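Local coordinates for protein estrogen receptor (Crassostrea gigas, PDB 4N1Y) that probably acts as a nuclear hormone receptor in transcription, its ligand-binding domain belonging to a steroid receptor lineage that evolved constitutive activity, at residues V35-S40 with L104-S109; K43-E48 with E80-N85. All blocks are in the same frame, centred on the assembly; numbering follows the deposited sequence.

Contact 1: V35-S40 with L104-S109; sequences VHLLNS and LVLDRS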
loop_
_atom_site.group_PDB
_atom_site.type_symbol
_atom_site.label_atom_id
_atom_site.label_comp_id
_atom_site.label_asym_id
_atom_site.label_seq_id
_atom_site.Cartn_x
_atom_site.Cartn_y
_atom_site.Cartn_z
ATOM N N VAL B 35 -25.796 9.797 8.632
ATOM C CA VAL B 35 -25.513 9.789 10.054
ATOM C C VAL B 35 -25.910 8.464 10.701
ATOM O O VAL B 35 -25.142 7.914 11.493
ATOM C CB VAL B 35 -26.226 10.947 10.764
ATOM C CG1 VAL B 35 -26.188 10.762 12.265
ATOM C CG2 VAL B 35 -25.569 12.251 10.381
ATOM N N HIS B 36 -27.075 7.925 10.338
ATOM C CA HIS B 36 -27.553 6.699 10.980
ATOM C C HIS B 36 -26.663 5.497 10.726
ATOM O O HIS B 36 -26.345 4.750 11.656
ATOM C CB HIS B 36 -28.965 6.351 10.520
ATOM C CG HIS B 36 -29.565 5.197 11.259
ATOM N ND1 HIS B 36 -29.565 5.114 12.636
ATOM C CD2 HIS B 36 -30.177 4.074 10.814
ATOM C CE1 HIS B 36 -30.153 3.990 13.007
ATOM N NE2 HIS B 36 -30.534 3.341 11.922
ATOM N N LEU B 37 -26.238 5.327 9.478
ATOM C CA LEU B 37 -25.354 4.224 9.131
ATOM C C LEU B 37 -23.977 4.408 9.742
ATOM O O LEU B 37 -23.420 3.475 10.326
ATOM C CB LEU B 37 -25.219 4.080 7.613
ATOM C CG LEU B 37 -26.421 3.583 6.805
ATOM C CD1 LEU B 37 -26.095 3.572 5.326
ATOM C CD2 LEU B 37 -26.813 2.192 7.261
ATOM N N LEU B 38 -23.425 5.607 9.592
ATOM C CA LEU B 38 -22.081 5.883 10.081
ATOM C C LEU B 38 -21.926 5.702 11.585
ATOM O O LEU B 38 -20.862 5.279 12.044
ATOM C CB LEU B 38 -21.666 7.301 9.708
ATOM C CG LEU B 38 -21.241 7.498 8.259
ATOM C CD1 LEU B 38 -20.793 8.938 7.988
ATOM C CD2 LEU B 38 -20.155 6.506 7.943
ATOM N N ASN B 39 -22.979 5.962 12.358
ATOM C CA ASN B 39 -22.831 5.802 13.803
ATOM C C ASN B 39 -22.740 4.315 14.120
ATOM O O ASN B 39 -22.003 3.921 15.020
ATOM C CB ASN B 39 -23.978 6.481 14.602
ATOM C CG ASN B 39 -23.803 8.011 14.746
ATOM O OD1 ASN B 39 -22.695 8.535 14.672
ATOM N ND2 ASN B 39 -24.908 8.718 14.968
ATOM N N SER B 40 -23.403 3.485 13.323
ATOM C CA SER B 40 -23.291 2.050 13.526
ATOM C C SER B 40 -21.921 1.586 13.046
ATOM O O SER B 40 -21.238 0.848 13.754
ATOM C CB SER B 40 -24.401 1.290 12.801
ATOM O OG SER B 40 -25.665 1.585 13.365
ATOM N N LEU B 104 -25.327 -6.283 9.393
ATOM C CA LEU B 104 -25.149 -5.051 8.643
ATOM C C LEU B 104 -24.433 -5.242 7.307
ATOM O O LEU B 104 -23.235 -4.952 7.192
ATOM C CB LEU B 104 -24.377 -4.046 9.495
ATOM C CG LEU B 104 -24.372 -2.622 8.966
ATOM C CD1 LEU B 104 -25.825 -2.194 8.869
ATOM C CD2 LEU B 104 -23.592 -1.708 9.891
ATOM N N VAL B 105 -25.153 -5.725 6.299
ATOM C CA VAL B 105 -24.579 -5.856 4.961
ATOM C C VAL B 105 -24.979 -4.680 4.068
ATOM O O VAL B 105 -26.156 -4.476 3.792
ATOM C CB VAL B 105 -25.031 -7.155 4.303
ATOM C CG1 VAL B 105 -24.372 -7.314 2.946
ATOM C CG2 VAL B 105 -24.695 -8.326 5.202
ATOM N N LEU B 106 -23.990 -3.933 3.596
ATOM C CA LEU B 106 -24.219 -2.729 2.801
ATOM C C LEU B 106 -23.745 -2.860 1.354
ATOM O O LEU B 106 -22.596 -3.219 1.083
ATOM C CB LEU B 106 -23.521 -1.535 3.447
ATOM C CG LEU B 106 -23.862 -1.232 4.899
ATOM C CD1 LEU B 106 -23.155 0.038 5.321
ATOM C CD2 LEU B 106 -25.361 -1.092 5.058
ATOM N N ASP B 107 -24.638 -2.565 0.421
ATOM C CA ASP B 107 -24.287 -2.603 -0.992
ATOM C C ASP B 107 -23.941 -1.186 -1.495
ATOM O O ASP B 107 -24.103 -0.207 -0.752
ATOM C CB ASP B 107 -25.455 -3.224 -1.775
ATOM C CG ASP B 107 -25.091 -3.602 -3.201
ATOM O OD1 ASP B 107 -24.013 -3.190 -3.684
ATOM O OD2 ASP B 107 -25.884 -4.358 -3.816
ATOM N N ARG B 108 -23.499 -1.097 -2.758
ATOM C CA ARG B 108 -22.971 0.128 -3.384
ATOM C C ARG B 108 -23.901 1.297 -3.131
ATOM O O ARG B 108 -23.461 2.442 -2.985
ATOM C CB ARG B 108 -22.743 -0.068 -4.887
ATOM C CG ARG B 108 -22.161 -1.439 -5.167
ATOM C CD ARG B 108 -21.460 -1.660 -6.508
ATOM N NE ARG B 108 -20.398 -2.641 -6.297
ATOM C CZ ARG B 108 -19.138 -2.528 -6.711
ATOM N NH1 ARG B 108 -18.738 -1.476 -7.413
ATOM N NH2 ARG B 108 -18.275 -3.487 -6.424
ATOM N N SER B 109 -25.194 0.998 -3.135
ATOM C CA SER B 109 -26.216 1.968 -2.809
ATOM C C SER B 109 -25.950 2.640 -1.467
ATOM O O SER B 109 -25.925 3.870 -1.366
ATOM C CB SER B 109 -27.571 1.275 -2.781
ATOM O OG SER B 109 -27.641 0.276 -3.778
#
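L37 and L106 meet through one methyl each, bringing the first turns of helix 34-56 against strand 104-107. CD1 of L37 carries the side chain on, anti to CA (chi2 177°), and CD2 branches off from it. L106 has the same chain shape, and the closest approach is between the two CD2 methyls, 4.2 Å from CD2 of L37 to CD2 of L106. The CD1 atoms lie just behind, with L37 CD1 4.6 Å from L106 CD1. L37 also touches V114, just beyond helix 108-113.

One turn later comes S40, whose CB sits 4.3 Å from CD2 of L104. Here the partner reaches out at full length: CG of L104 is anti to the backbone N (chi1 -168°) and CD2 is in turn anti to CA, which makes CD2 the outermost methyl and carries it across a separation of 8.8 Å between CA of S40 and CA of L104. S40 meets L104 through its CB, while its OG is hydrogen-bonded to H26 ND1. L104 and L106, two residues apart on the strand, lie on the same side of it, with CD1 of L104 4.0 Å from CD2 of L106, and together they form the apolar face presented to the helix. V105, between them, packs instead on S97 and A99 of the partner strand.

The contact is small and wholly apolar, burying 139 Å² in all. L106 is also paired through its backbone with L98, and strands 97-99 and 104-107 thus make a two-stranded antiparallel hairpin. Such a hairpin beside a long helix is a hallmark of the otherwise helical nuclear receptor ligand-binding domain.

Contact 2: K43-E48 with E80-N85; sequences KLAERE and ELLLLN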
loop_
_atom_site.group_PDB
_atom_site.type_symbol
_atom_site.label_atom_id
_atom_site.label_comp_id
_atom_site.label_asym_id
_atom_site.label_seq_id
_atom_site.Cartn_x
_atom_site.Cartn_y
_atom_site.Cartn_z
ATOM N N LYS B 43 -19.071 2.662 15.519
ATOM C CA LYS B 43 -18.926 1.957 16.774
ATOM C C LYS B 43 -18.801 0.447 16.630
ATOM O O LYS B 43 -18.265 -0.217 17.519
ATOM C CB LYS B 43 -20.035 2.358 17.720
ATOM C CG LYS B 43 -19.298 3.017 18.829
ATOM C CD LYS B 43 -20.023 3.883 19.823
ATOM C CE LYS B 43 -18.862 4.466 20.565
ATOM N NZ LYS B 43 -17.945 5.164 19.532
ATOM N N LEU B 44 -19.206 -0.084 15.482
ATOM C CA LEU B 44 -18.890 -1.456 15.172
ATOM C C LEU B 44 -17.374 -1.500 15.095
ATOM O O LEU B 44 -16.736 -2.433 15.593
ATOM C CB LEU B 44 -19.527 -1.889 13.865
ATOM C CG LEU B 44 -19.352 -3.368 13.567
ATOM C CD1 LEU B 44 -19.902 -4.225 14.694
ATOM C CD2 LEU B 44 -20.018 -3.701 12.259
ATOM N N ALA B 45 -16.809 -0.438 14.522
ATOM C CA ALA B 45 -15.374 -0.315 14.361
ATOM C C ALA B 45 -14.685 -0.317 15.706
ATOM O O ALA B 45 -13.650 -0.952 15.872
ATOM C CB ALA B 45 -15.035 0.938 13.617
ATOM N N GLU B 46 -15.252 0.396 16.667
ATOM C CA GLU B 46 -14.631 0.479 17.980
ATOM C C GLU B 46 -14.650 -0.851 18.737
ATOM O O GLU B 46 -13.689 -1.180 19.436
ATOM C CB GLU B 46 -15.280 1.579 18.810
ATOM C CG GLU B 46 -14.264 2.648 19.114
ATOM C CD GLU B 46 -14.703 3.628 20.164
ATOM O OE1 GLU B 46 -14.600 3.302 21.368
ATOM O OE2 GLU B 46 -15.126 4.737 19.775
ATOM N N ARG B 47 -15.723 -1.623 18.592
ATOM C CA ARG B 47 -15.783 -2.917 19.261
ATOM C C ARG B 47 -14.765 -3.862 18.614
ATOM O O ARG B 47 -14.035 -4.566 19.304
ATOM C CB ARG B 47 -17.196 -3.491 19.193
ATOM C CG ARG B 47 -18.235 -2.605 19.868
ATOM C CD ARG B 47 -19.504 -3.376 20.249
ATOM N NE ARG B 47 -19.896 -4.319 19.201
ATOM C CZ ARG B 47 -20.507 -5.480 19.415
ATOM N NH1 ARG B 47 -20.810 -5.861 20.652
ATOM N NH2 ARG B 47 -20.818 -6.258 18.388
ATOM N N GLU B 48 -14.672 -3.834 17.289
ATOM C CA GLU B 48 -13.732 -4.705 16.599
ATOM C C GLU B 48 -12.321 -4.204 16.938
ATOM O O GLU B 48 -11.359 -4.974 16.958
ATOM C CB GLU B 48 -13.996 -4.749 15.072
ATOM C CG GLU B 48 -15.446 -5.197 14.693
ATOM C CD GLU B 48 -15.763 -5.237 13.177
ATOM O OE1 GLU B 48 -15.124 -4.499 12.387
ATOM O OE2 GLU B 48 -16.705 -5.977 12.785
ATOM N N GLU B 80 -6.460 -0.621 8.481
ATOM C CA GLU B 80 -6.187 -1.656 7.482
ATOM C C GLU B 80 -6.729 -2.994 7.974
ATOM O O GLU B 80 -7.377 -3.730 7.230
ATOM C CB GLU B 80 -4.691 -1.787 7.197
ATOM C CG GLU B 80 -3.965 -0.486 6.944
ATOM C CD GLU B 80 -2.452 -0.668 6.833
ATOM O OE1 GLU B 80 -2.015 -1.618 6.147
ATOM O OE2 GLU B 80 -1.699 0.108 7.474
ATOM N N LEU B 81 -6.492 -3.287 9.248
ATOM C CA LEU B 81 -6.962 -4.533 9.829
ATOM C C LEU B 81 -8.481 -4.624 9.763
ATOM O O LEU B 81 -9.020 -5.660 9.395
ATOM C CB LEU B 81 -6.478 -4.668 11.270
ATOM C CG LEU B 81 -4.972 -4.941 11.372
ATOM C CD1 LEU B 81 -4.480 -4.847 12.819
ATOM C CD2 LEU B 81 -4.579 -6.285 10.731
ATOM N N LEU B 82 -9.168 -3.539 10.117
ATOM C CA LEU B 82 -10.617 -3.512 10.018
ATOM C C LEU B 82 -11.078 -3.845 8.601
ATOM O O LEU B 82 -11.945 -4.701 8.425
ATOM C CB LEU B 82 -11.169 -2.160 10.448
ATOM C CG LEU B 82 -11.008 -1.846 11.929
ATOM C CD1 LEU B 82 -11.475 -0.441 12.229
ATOM C CD2 LEU B 82 -11.806 -2.842 12.763
ATOM N N LEU B 83 -10.518 -3.151 7.610
ATOM C CA LEU B 83 -10.917 -3.333 6.216
ATOM C C LEU B 83 -10.508 -4.706 5.687
ATOM O O LEU B 83 -11.268 -5.350 4.960
ATOM C CB LEU B 83 -10.315 -2.241 5.338
ATOM C CG LEU B 83 -10.701 -0.831 5.795
ATOM C CD1 LEU B 83 -10.167 0.247 4.843
ATOM C CD2 LEU B 83 -12.211 -0.709 5.968
ATOM N N LEU B 84 -9.315 -5.156 6.058
ATOM C CA LEU B 84 -8.859 -6.466 5.625
ATOM C C LEU B 84 -9.829 -7.533 6.100
ATOM O O LEU B 84 -10.196 -8.428 5.341
ATOM C CB LEU B 84 -7.450 -6.766 6.137
ATOM C CG LEU B 84 -6.993 -8.168 5.750
ATOM C CD1 LEU B 84 -6.505 -8.134 4.328
ATOM C CD2 LEU B 84 -5.894 -8.672 6.664
ATOM N N ASN B 85 -10.250 -7.434 7.353
ATOM C CA ASN B 85 -11.181 -8.398 7.909
ATOM C C ASN B 85 -12.509 -8.372 7.196
ATOM O O ASN B 85 -13.034 -9.403 6.771
ATOM C CB ASN B 85 -11.411 -8.127 9.391
ATOM C CG ASN B 85 -10.229 -8.500 10.230
ATOM O OD1 ASN B 85 -9.319 -9.193 9.766
ATOM N ND2 ASN B 85 -10.231 -8.060 11.480
#
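A45 and L82 bring the backbones of two helices nearest each other, their CA atoms 7.2 Å apart. Segment 43-48 belongs to helix 34-56 and segment 80-85 to helix 67-89. A separation this short suits the small alanine side chain, which leaves a single large residue, L82, to fill the interface.

L82 points from its helix toward the other and divides its two methyls between partners three residues apart. Its CG stands beside the backbone N, anti to the carbonyl carbon (chi1 -68°), and the chain runs on extended to CD1, which lies 4.1 Å from CB of A45. The second methyl, CD2, packs against E48, 3.7 Å from CB of that residue. The carboxylate of E48 returns to the same methyl, with OE1 also 3.7 Å from CD2 of L82. The glutamate side chain runs across the leucine at a slant. Its CG too stands beside the backbone N (chi1 -57°), and while CB and OE1 reach the methyl, the middle of the chain bows farther off. L52, one turn farther along helix 34-56, adds to the packing around L82, and L22 touches E48.

The 131 Å² buried here, both sides summed, is therefore mainly hydrocarbon, with one carboxylate oxygen among the touching atoms. By sequence, E48 and R89 correspond to the glutamate and arginine that hold the phenol of estradiol in vertebrate estrogen receptors. Here the methyl offers the carboxylate no polar partner, and the pairing of E48 OE1 with R89 is long and weak, which may leave its charge only partly balanced by these neighbours. Such a setting is consistent with a pocket no longer under hormone control in a constitutively active receptor.

How the contacts relate
Contacts 1 and 2 share helix 34-56, contact 1 using its opening turns and contact 2 the turns that follow. The helix thus runs from near the hairpin into the middle of the chain: the centre of contact 1 lies about 18 Å, and that of contact 2 about 6 Å, from the centre of the chain. Helix 67-89 leads directly on to the hairpin, so segment 80-85 comes before segment 104-109 along the chain. In vertebrate relatives these elements border the hormone pocket. Contact 2 includes E48, the counterpart of the glutamate that with an arginine (R89 here) binds the hormone's phenol in those receptors, whereas contact 1 lies about 14 Å away, centre to centre.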